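PDB 2QGH: diaminopimelate decarboxylase, which catalyses the decarboxylation of meso-diaminopimelate to L-lysine, the last step of lysine biosynthesis, using pyridoxal 5'-phosphate as cofactor. Local coordinates for residues T33-D39 and S288-Q294; S69-I73 and R403-K407; H326-T332 and D368-K374. All blocks are in the same frame, centred on the assembly; numbering follows the deposited sequence.

Interaction 1 of 3, residues T33-D39 and S288-Q294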
loop_
_atom_site.group_PDB
_atom_site.type_symbol
_atom_site.label_atom_id
_atom_site.label_comp_id
_atom_site.label_asym_id
_atom_site.label_seq_id
_atom_site.Cartn_x
_atom_site.Cartn_y
_atom_site.Cartn_z
ATOM N N THR A 33 4.820 -7.195 19.723
ATOM C CA THR A 33 5.142 -6.310 18.602
ATOM C C THR A 33 4.807 -6.977 17.253
ATOM O O THR A 33 4.636 -8.194 17.181
ATOM C CB THR A 33 6.650 -5.943 18.584
ATOM O OG1 THR A 33 7.434 -7.139 18.517
ATOM C CG2 THR A 33 7.029 -5.150 19.821
ATOM N N PRO A 34 4.697 -6.187 16.171
ATOM C CA PRO A 34 4.862 -4.728 16.150
ATOM C C PRO A 34 3.498 -4.071 16.334
ATOM O O PRO A 34 2.463 -4.687 16.078
ATOM C CB PRO A 34 5.435 -4.473 14.763
ATOM C CG PRO A 34 4.664 -5.478 13.921
ATOM C CD PRO A 34 4.671 -6.733 14.795
ATOM N N PHE A 35 3.484 -2.833 16.795
ATOM C CA PHE A 35 2.216 -2.152 16.961
ATOM C C PHE A 35 2.355 -0.650 16.887
ATOM O O PHE A 35 3.454 -0.111 16.950
ATOM C CB PHE A 35 1.551 -2.546 18.283
ATOM C CG PHE A 35 2.415 -2.333 19.506
ATOM C CD1 PHE A 35 3.142 -3.387 20.054
ATOM C CD2 PHE A 35 2.458 -1.093 20.139
ATOM C CE1 PHE A 35 3.896 -3.211 21.219
ATOM C CE2 PHE A 35 3.207 -0.908 21.303
ATOM C CZ PHE A 35 3.927 -1.969 21.845
ATOM N N TYR A 36 1.232 0.024 16.710
ATOM C CA TYR A 36 1.231 1.469 16.674
ATOM C C TYR A 36 0.877 1.963 18.078
ATOM O O TYR A 36 -0.019 1.420 18.722
ATOM C CB TYR A 36 0.197 1.966 15.663
ATOM C CG TYR A 36 0.675 1.937 14.225
ATOM C CD1 TYR A 36 1.540 2.916 13.744
ATOM C CD2 TYR A 36 0.251 0.943 13.343
ATOM C CE1 TYR A 36 1.970 2.917 12.424
ATOM C CE2 TYR A 36 0.679 0.933 12.013
ATOM C CZ TYR A 36 1.535 1.927 11.564
ATOM O OH TYR A 36 1.939 1.953 10.252
ATOM N N LEU A 37 1.596 2.975 18.553
ATOM C CA LEU A 37 1.339 3.562 19.871
ATOM C C LEU A 37 1.136 5.070 19.705
ATOM O O LEU A 37 1.993 5.761 19.140
ATOM C CB LEU A 37 2.514 3.304 20.821
ATOM C CG LEU A 37 2.365 3.790 22.269
ATOM C CD1 LEU A 37 1.198 3.083 22.942
ATOM C CD2 LEU A 37 3.660 3.521 23.026
ATOM N N TYR A 38 0.008 5.575 20.200
ATOM C CA TYR A 38 -0.307 6.996 20.076
ATOM C C TYR A 38 -0.383 7.759 21.391
ATOM O O TYR A 38 -1.119 7.369 22.300
ATOM C CB TYR A 38 -1.645 7.190 19.356
ATOM C CG TYR A 38 -1.716 6.577 17.978
ATOM C CD1 TYR A 38 -2.029 5.227 17.804
ATOM C CD2 TYR A 38 -1.446 7.345 16.846
ATOM C CE1 TYR A 38 -2.068 4.663 16.531
ATOM C CE2 TYR A 38 -1.477 6.792 15.581
ATOM C CZ TYR A 38 -1.787 5.453 15.424
ATOM O OH TYR A 38 -1.799 4.918 14.157
ATOM N N ASP A 39 0.376 8.850 21.479
ATOM C CA ASP A 39 0.350 9.714 22.660
ATOM C C ASP A 39 -0.773 10.687 22.326
ATOM O O ASP A 39 -0.574 11.632 21.569
ATOM C CB ASP A 39 1.655 10.495 22.807
ATOM C CG ASP A 39 1.728 11.261 24.122
ATOM O OD1 ASP A 39 0.669 11.691 24.637
ATOM O OD2 ASP A 39 2.849 11.443 24.638
ATOM N N SER A 288 2.303 12.212 17.292
ATOM C CA SER A 288 1.696 11.401 18.353
ATOM C C SER A 288 1.785 9.893 18.155
ATOM O O SER A 288 1.603 9.125 19.099
ATOM C CB SER A 288 0.217 11.769 18.530
ATOM O OG SER A 288 -0.607 11.083 17.599
ATOM N N GLY A 289 2.050 9.468 16.928
ATOM C CA GLY A 289 2.116 8.046 16.654
ATOM C C GLY A 289 3.497 7.493 16.389
ATOM O O GLY A 289 4.317 8.109 15.709
ATOM N N GLU A 290 3.753 6.315 16.945
ATOM C CA GLU A 290 5.028 5.656 16.755
ATOM C C GLU A 290 4.864 4.167 16.503
ATOM O O GLU A 290 3.965 3.524 17.046
ATOM C CB GLU A 290 5.931 5.913 17.957
ATOM C CG GLU A 290 6.431 7.344 17.961
ATOM C CD GLU A 290 7.468 7.621 19.021
ATOM O OE1 GLU A 290 8.194 8.632 18.879
ATOM O OE2 GLU A 290 7.550 6.838 19.993
ATOM N N LEU A 291 5.726 3.638 15.644
ATOM C CA LEU A 291 5.702 2.229 15.292
ATOM C C LEU A 291 6.753 1.456 16.098
ATOM O O LEU A 291 7.952 1.501 15.802
ATOM C CB LEU A 291 5.947 2.069 13.788
ATOM C CG LEU A 291 5.928 0.670 13.171
ATOM C CD1 LEU A 291 4.772 -0.155 13.724
ATOM C CD2 LEU A 291 5.824 0.812 11.663
ATOM N N ILE A 292 6.280 0.763 17.129
ATOM C CA ILE A 292 7.140 -0.027 17.994
ATOM C C ILE A 292 7.268 -1.412 17.377
ATOM O O ILE A 292 6.274 -2.115 17.176
ATOM C CB ILE A 292 6.536 -0.165 19.419
ATOM C CG1 ILE A 292 6.065 1.203 19.933
ATOM C CG2 ILE A 292 7.567 -0.776 20.361
ATOM C CD1 ILE A 292 7.125 2.275 19.914
ATOM N N THR A 293 8.503 -1.796 17.091
ATOM C CA THR A 293 8.796 -3.068 16.469
ATOM C C THR A 293 10.006 -3.704 17.151
ATOM O O THR A 293 10.923 -3.007 17.601
ATOM C CB THR A 293 9.091 -2.858 14.984
ATOM O OG1 THR A 293 9.478 -4.093 14.384
ATOM C CG2 THR A 293 10.194 -1.840 14.816
ATOM N N GLN A 294 10.004 -5.031 17.212
ATOM C CA GLN A 294 11.078 -5.785 17.852
ATOM C C GLN A 294 12.126 -6.273 16.863
ATOM O O GLN A 294 11.824 -6.522 15.699
ATOM C CB GLN A 294 10.474 -6.978 18.602
ATOM C CG GLN A 294 11.482 -7.986 19.101
ATOM C CD GLN A 294 10.834 -9.129 19.858
ATOM O OE1 GLN A 294 11.495 -10.099 20.214
ATOM N NE2 GLN A 294 9.535 -9.015 20.114
#
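The F35 ring carries I292 over one face. I292 CB stands 4.1 Å from the centroid of the F35 ring, toward its rim, and CG1 of I292 touches F35 CE2. The F35 ring can lean over its partner strand because chi1 of 55° sets CG between the backbone N and the carbonyl carbon. On the other side of the sheet, L291 CD1 sits over the centre of the Y36 ring, 4.3 Å from the centroid and 7° off the ring normal. Both are CH-pi contacts. At the edge of the Y38 ring, in its plane, S288 OG lies 3.9 Å from Y38 CD2. The hydroxyl of S288 itself bonds to V285 O.

Strands 35-39 and 289-294 are antiparallel neighbours in the large mixed sheet that stands beside the PLP-binding barrel, the second domain of this fold type III decarboxylase. F35 with I292 and L37 with E290 are hydrogen-bonded pairs. L37 N donates to E290 O at 2.9 Å. Y36 with L291 and Y38 with G289 are non-hydrogen-bonded pairs. Beyond Y38, D39 N reaches S288 O at 2.7 Å, just before helix 40-52 begins.

At the other end, Q294 NE2 donates to T33 OG1 at 3.2 Å, 17° out of the amide plane of Q294. D310 also bonds T33 OG1, and it takes T293 OG1 as well. F28 of helix 24-30 packs on both F35 and I292.

Interaction 2 of 3, residues S69-I73 and R403-K407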
loop_
_atom_site.group_PDB
_atom_site.type_symbol
_atom_site.label_atom_id
_atom_site.label_comp_id
_atom_site.label_asym_id
_atom_site.label_seq_id
_atom_site.Cartn_x
_atom_site.Cartn_y
_atom_site.Cartn_z
ATOM N N SER A 69 -7.717 7.796 10.545
ATOM C CA SER A 69 -9.151 7.750 10.813
ATOM C C SER A 69 -9.566 6.858 11.974
ATOM O O SER A 69 -10.754 6.543 12.105
ATOM C CB SER A 69 -9.897 7.272 9.565
ATOM O OG SER A 69 -9.697 8.160 8.489
ATOM N N ASN A 70 -8.615 6.442 12.807
ATOM C CA ASN A 70 -8.966 5.585 13.930
ATOM C C ASN A 70 -10.112 6.210 14.749
ATOM O O ASN A 70 -10.072 7.387 15.128
ATOM C CB ASN A 70 -7.733 5.306 14.798
ATOM C CG ASN A 70 -8.058 4.479 16.033
ATOM O OD1 ASN A 70 -8.489 5.015 17.058
ATOM N ND2 ASN A 70 -7.865 3.168 15.937
ATOM N N LEU A 71 -11.149 5.407 14.975
ATOM C CA LEU A 71 -12.336 5.815 15.714
ATOM C C LEU A 71 -12.057 6.527 17.029
ATOM O O LEU A 71 -12.708 7.512 17.352
ATOM C CB LEU A 71 -13.215 4.593 15.977
ATOM C CG LEU A 71 -14.411 4.353 15.055
ATOM C CD1 LEU A 71 -14.064 4.722 13.629
ATOM C CD2 LEU A 71 -14.831 2.901 15.161
ATOM N N SER A 72 -11.089 6.018 17.783
ATOM C CA SER A 72 -10.739 6.600 19.067
ATOM C C SER A 72 -10.154 7.988 18.934
ATOM O O SER A 72 -10.540 8.896 19.674
ATOM C CB SER A 72 -9.767 5.693 19.819
ATOM O OG SER A 72 -10.451 4.561 20.311
ATOM N N ILE A 73 -9.233 8.174 17.999
ATOM C CA ILE A 73 -8.657 9.497 17.846
ATOM C C ILE A 73 -9.704 10.486 17.317
ATOM O O ILE A 73 -9.733 11.641 17.744
ATOM C CB ILE A 73 -7.419 9.499 16.920
ATOM C CG1 ILE A 73 -7.704 10.353 15.685
ATOM C CG2 ILE A 73 -7.011 8.071 16.596
ATOM C CD1 ILE A 73 -6.511 10.650 14.846
ATOM N N ARG A 403 -4.556 1.846 26.562
ATOM C CA ARG A 403 -5.699 1.066 26.112
ATOM C C ARG A 403 -5.630 0.802 24.604
ATOM O O ARG A 403 -5.040 1.580 23.849
ATOM C CB ARG A 403 -6.997 1.796 26.462
ATOM C CG ARG A 403 -7.259 3.027 25.630
ATOM C CD ARG A 403 -8.186 3.979 26.348
ATOM N NE ARG A 403 -8.593 5.091 25.495
ATOM C CZ ARG A 403 -9.484 4.988 24.515
ATOM N NH1 ARG A 403 -9.793 6.049 23.787
ATOM N NH2 ARG A 403 -10.075 3.824 24.272
ATOM N N VAL A 404 -6.228 -0.307 24.182
ATOM C CA VAL A 404 -6.254 -0.697 22.777
ATOM C C VAL A 404 -7.303 0.098 22.012
ATOM O O VAL A 404 -8.460 0.181 22.439
ATOM C CB VAL A 404 -6.552 -2.229 22.634
ATOM C CG1 VAL A 404 -7.508 -2.674 23.715
ATOM C CG2 VAL A 404 -7.142 -2.542 21.267
ATOM N N ILE A 405 -6.896 0.701 20.894
ATOM C CA ILE A 405 -7.829 1.463 20.073
ATOM C C ILE A 405 -8.107 0.756 18.744
ATOM O O ILE A 405 -8.930 1.202 17.953
ATOM C CB ILE A 405 -7.361 2.931 19.855
ATOM C CG1 ILE A 405 -5.960 2.989 19.263
ATOM C CG2 ILE A 405 -7.407 3.677 21.186
ATOM C CD1 ILE A 405 -5.524 4.409 18.919
ATOM N N ARG A 406 -7.409 -0.350 18.509
ATOM C CA ARG A 406 -7.638 -1.202 17.336
ATOM C C ARG A 406 -7.041 -2.571 17.625
ATOM O O ARG A 406 -5.827 -2.726 17.740
ATOM C CB ARG A 406 -7.020 -0.661 16.044
ATOM C CG ARG A 406 -7.432 -1.524 14.847
ATOM C CD ARG A 406 -6.859 -1.061 13.513
ATOM N NE ARG A 406 -5.434 -1.366 13.387
ATOM C CZ ARG A 406 -4.715 -1.137 12.289
ATOM N NH1 ARG A 406 -5.288 -0.595 11.214
ATOM N NH2 ARG A 406 -3.423 -1.448 12.261
ATOM N N LYS A 407 -7.895 -3.569 17.749
ATOM C CA LYS A 407 -7.403 -4.900 18.032
ATOM C C LYS A 407 -6.603 -5.414 16.844
ATOM O O LYS A 407 -6.881 -5.059 15.702
ATOM C CB LYS A 407 -8.571 -5.840 18.328
ATOM C CG LYS A 407 -8.148 -7.247 18.735
ATOM C CD LYS A 407 -7.439 -7.248 20.095
ATOM C CE LYS A 407 -5.989 -6.730 20.064
ATOM N NZ LYS A 407 -5.001 -7.646 19.420
HETATM O O HOH W 1 -11.079 2.713 18.526
#
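R403 reaches S72 with the end of its side chain. The chain is extended from CG to NE and brings R403 NH1 to 3.8 Å from S72 OG, a contact too long for a bond. The guanidinium has firmer partners: NH1 forms a salt bridge with E398, and NH2 donates to G421 O of the second subunit. One face of the guanidinium lies against CG2 of I405, two residues further along, near the rim.

I405 carries most of the contact. I405 CG2 presses tightly on S72, 3.4 Å from S72 CB. CG2 takes the position anti to the carbonyl carbon, and chi1 of 55° turns CG1 and CD1 toward N70 instead. CD1 of I405 then lies 3.6 Å from N70 OD1. The two side chains cross at about a right angle.

The backbone of I405 supplies the polar part. N70 ND2 donates to I405 O at 3.0 Å with an N-H...O angle of 163°. The oxygen lies in the amide plane of N70, but the donor stands well above the carbonyl plane of I405. A water also donates to I405 O, at 2.7 Å, and accepts from S72 OG at 2.6 Å. N70 is the N-cap residue of helix 71-79; its OD1 accepts weak bonds from the backbone N of S72 and I73. The amide of N70 thus joins the helix start to the strand.

R406 adds its CB beside N70 ND2, while its guanidinium turns to E394 and L392 O. I405 and R406 both face E394 in a classic beta bulge. The bulge lies in strand 402-406, an antiparallel partner of strand 393-397. F40 of helix 40-52 packs on both S72 and I405, and E418 of the second subunit packs on N70 and R406.

Interaction 3 of 3, residues H326-T332 and D368-K374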
loop_
_atom_site.group_PDB
_atom_site.type_symbol
_atom_site.label_atom_id
_atom_site.label_comp_id
_atom_site.label_asym_id
_atom_site.label_seq_id
_atom_site.Cartn_x
_atom_site.Cartn_y
_atom_site.Cartn_z
ATOM N N HIS A 326 11.889 8.505 8.323
ATOM C CA HIS A 326 11.391 8.771 9.663
ATOM C C HIS A 326 12.487 8.346 10.640
ATOM O O HIS A 326 13.182 7.358 10.413
ATOM C CB HIS A 326 10.108 7.981 9.930
ATOM C CG HIS A 326 8.929 8.460 9.138
ATOM N ND1 HIS A 326 7.758 8.879 9.729
ATOM C CD2 HIS A 326 8.738 8.574 7.802
ATOM C CE1 HIS A 326 6.893 9.229 8.794
ATOM N NE2 HIS A 326 7.464 9.054 7.615
ATOM N N ALA A 327 12.654 9.095 11.723
ATOM C CA ALA A 327 13.688 8.765 12.691
ATOM C C ALA A 327 13.431 7.422 13.372
ATOM O O ALA A 327 12.284 6.996 13.530
ATOM C CB ALA A 327 13.800 9.870 13.733
ATOM N N ILE A 328 14.518 6.758 13.753
ATOM C CA ILE A 328 14.459 5.469 14.435
ATOM C C ILE A 328 15.156 5.625 15.787
ATOM O O ILE A 328 16.330 5.988 15.860
ATOM C CB ILE A 328 15.160 4.358 13.606
ATOM C CG1 ILE A 328 14.346 4.070 12.342
ATOM C CG2 ILE A 328 15.327 3.096 14.450
ATOM C CD1 ILE A 328 14.986 3.081 11.398
ATOM N N ARG A 329 14.418 5.357 16.854
ATOM C CA ARG A 329 14.946 5.486 18.202
ATOM C C ARG A 329 14.922 4.145 18.939
ATOM O O ARG A 329 13.921 3.429 18.909
ATOM C CB ARG A 329 14.111 6.519 18.967
ATOM C CG ARG A 329 14.500 6.718 20.414
ATOM C CD ARG A 329 13.397 7.445 21.144
ATOM N NE ARG A 329 12.127 6.766 20.935
ATOM C CZ ARG A 329 10.964 7.172 21.429
ATOM N NH1 ARG A 329 10.903 8.270 22.171
ATOM N NH2 ARG A 329 9.862 6.479 21.184
ATOM N N VAL A 330 16.028 3.804 19.594
ATOM C CA VAL A 330 16.096 2.558 20.344
ATOM C C VAL A 330 15.383 2.759 21.676
ATOM O O VAL A 330 15.647 3.723 22.393
ATOM C CB VAL A 330 17.545 2.133 20.609
ATOM C CG1 VAL A 330 17.563 0.854 21.437
ATOM C CG2 VAL A 330 18.273 1.925 19.287
ATOM N N ILE A 331 14.472 1.847 21.997
ATOM C CA ILE A 331 13.707 1.924 23.232
ATOM C C ILE A 331 14.363 1.120 24.352
ATOM O O ILE A 331 14.198 1.430 25.536
ATOM C CB ILE A 331 12.278 1.399 23.011
ATOM C CG1 ILE A 331 11.587 2.236 21.930
ATOM C CG2 ILE A 331 11.499 1.426 24.323
ATOM C CD1 ILE A 331 10.180 1.790 21.611
ATOM N N THR A 332 15.108 0.088 23.968
ATOM C CA THR A 332 15.789 -0.773 24.927
ATOM C C THR A 332 17.168 -0.229 25.300
ATOM O O THR A 332 18.052 -0.091 24.446
ATOM C CB THR A 332 15.934 -2.208 24.360
ATOM O OG1 THR A 332 14.642 -2.821 24.286
ATOM C CG2 THR A 332 16.842 -3.053 25.244
ATOM N N ASP A 368 15.390 -6.806 21.223
ATOM C CA ASP A 368 15.491 -5.375 21.493
ATOM C C ASP A 368 14.364 -4.636 20.779
ATOM O O ASP A 368 13.966 -5.004 19.671
ATOM C CB ASP A 368 16.846 -4.810 21.045
ATOM C CG ASP A 368 17.981 -5.186 21.983
ATOM O OD1 ASP A 368 17.751 -5.256 23.208
ATOM O OD2 ASP A 368 19.112 -5.396 21.492
ATOM N N LYS A 369 13.856 -3.591 21.420
ATOM C CA LYS A 369 12.766 -2.812 20.858
ATOM C C LYS A 369 13.201 -1.438 20.349
ATOM O O LYS A 369 14.047 -0.775 20.950
ATOM C CB LYS A 369 11.675 -2.643 21.911
ATOM C CG LYS A 369 11.259 -3.950 22.571
ATOM C CD LYS A 369 10.648 -4.921 21.569
ATOM C CE LYS A 369 10.344 -6.256 22.222
ATOM N NZ LYS A 369 9.363 -6.137 23.334
ATOM N N ILE A 370 12.624 -1.026 19.225
ATOM C CA ILE A 370 12.913 0.277 18.649
ATOM C C ILE A 370 11.591 0.904 18.216
ATOM O O ILE A 370 10.592 0.210 18.034
ATOM C CB ILE A 370 13.846 0.181 17.413
ATOM C CG1 ILE A 370 13.044 -0.211 16.172
ATOM C CG2 ILE A 370 14.946 -0.837 17.671
ATOM C CD1 ILE A 370 13.853 -0.195 14.909
ATOM N N ALA A 371 11.585 2.219 18.066
ATOM C CA ALA A 371 10.384 2.916 17.639
ATOM C C ALA A 371 10.694 3.775 16.426
ATOM O O ALA A 371 11.690 4.489 16.408
ATOM C CB ALA A 371 9.845 3.780 18.767
ATOM N N ILE A 372 9.855 3.669 15.400
ATOM C CA ILE A 372 10.004 4.470 14.193
ATOM C C ILE A 372 9.122 5.660 14.499
ATOM O O ILE A 372 7.929 5.499 14.750
ATOM C CB ILE A 372 9.476 3.735 12.953
ATOM C CG1 ILE A 372 10.290 2.454 12.731
ATOM C CG2 ILE A 372 9.562 4.638 11.737
ATOM C CD1 ILE A 372 9.837 1.630 11.532
ATOM N N GLU A 373 9.712 6.850 14.476
ATOM C CA GLU A 373 9.008 8.084 14.831
ATOM C C GLU A 373 8.105 8.793 13.815
ATOM O O GLU A 373 8.224 8.610 12.604
ATOM C CB GLU A 373 10.037 9.086 15.381
ATOM C CG GLU A 373 10.436 8.825 16.839
ATOM C CD GLU A 373 11.655 9.625 17.292
ATOM O OE1 GLU A 373 11.783 10.808 16.908
ATOM O OE2 GLU A 373 12.480 9.072 18.050
ATOM N N LYS A 374 7.198 9.609 14.348
ATOM C CA LYS A 374 6.258 10.408 13.558
ATOM C C LYS A 374 5.530 9.633 12.467
ATOM O O LYS A 374 5.440 10.093 11.323
ATOM C CB LYS A 374 6.989 11.600 12.925
ATOM C CG LYS A 374 7.779 12.440 13.905
ATOM C CD LYS A 374 8.387 13.648 13.224
ATOM C CE LYS A 374 9.343 14.381 14.160
ATOM N NZ LYS A 374 8.661 14.782 15.409
#
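K369 O is gripped by two backbone N-H groups at the end of the strand pair. I331 N donates to K369 O at 2.9 Å, and T332 N adds a weak bond. T332 OG1 then accepts from K369 N at 3.1 Å, nearly straight at 169°. The hydroxyl can reach back because it lies beside the backbone N of T332 (chi1 -69°).

R329 and A371 form the hydrogen-bonded pair of this antiparallel ladder. I328 with I372 and V330 with I370 are non-hydrogen-bonded pairs. On their face, I328 CG2 meets I370 CD1 at 3.6 Å. On the other face, I331 CD1 packs tightly on A371 CB.

A371 CB also lies at the edge of the R329 guanidinium, in its plane. E373 OE2 sits over a face of that group, 3.7 Å from R329 NE. This salt bridge is long and rests on charge alone, as no N-H points at the oxygen. R329 NE is buried without a hydrogen-bond partner; NH2 pairs with E290.

Past the strands, E373 N donates to A327 O at 2.7 Å. H326 ND1 donates to E373 O at 2.9 Å, in the ring plane of H326. H326 NE2 bonds R318, a residue of the lysine pocket. Strand 369-372 lies between strands 328-330 and 289-299, with Y24 of helix 24-30 against R329 and I331.

Overall arrangement
All three interactions reach the same mixed sheet. Interactions 1 and 3 are neighbours in it, about 9 Å apart between centres. Strand 289-299 belongs to interaction 1 and pairs with strand 369-372 of interaction 3; the packing of I292 on A371 also joins them. Interaction 1 is buried and rich in aromatic rings. Interaction 3 is partly buried and has more charged groups. Interaction 2 is buried but small, and its centre lies about 21 Å from that of interaction 3. It joins a helix of the barrel to the sheet by an amide, a water and one isoleucine, close to the second subunit. Y38 touches I405 between interactions 1 and 2.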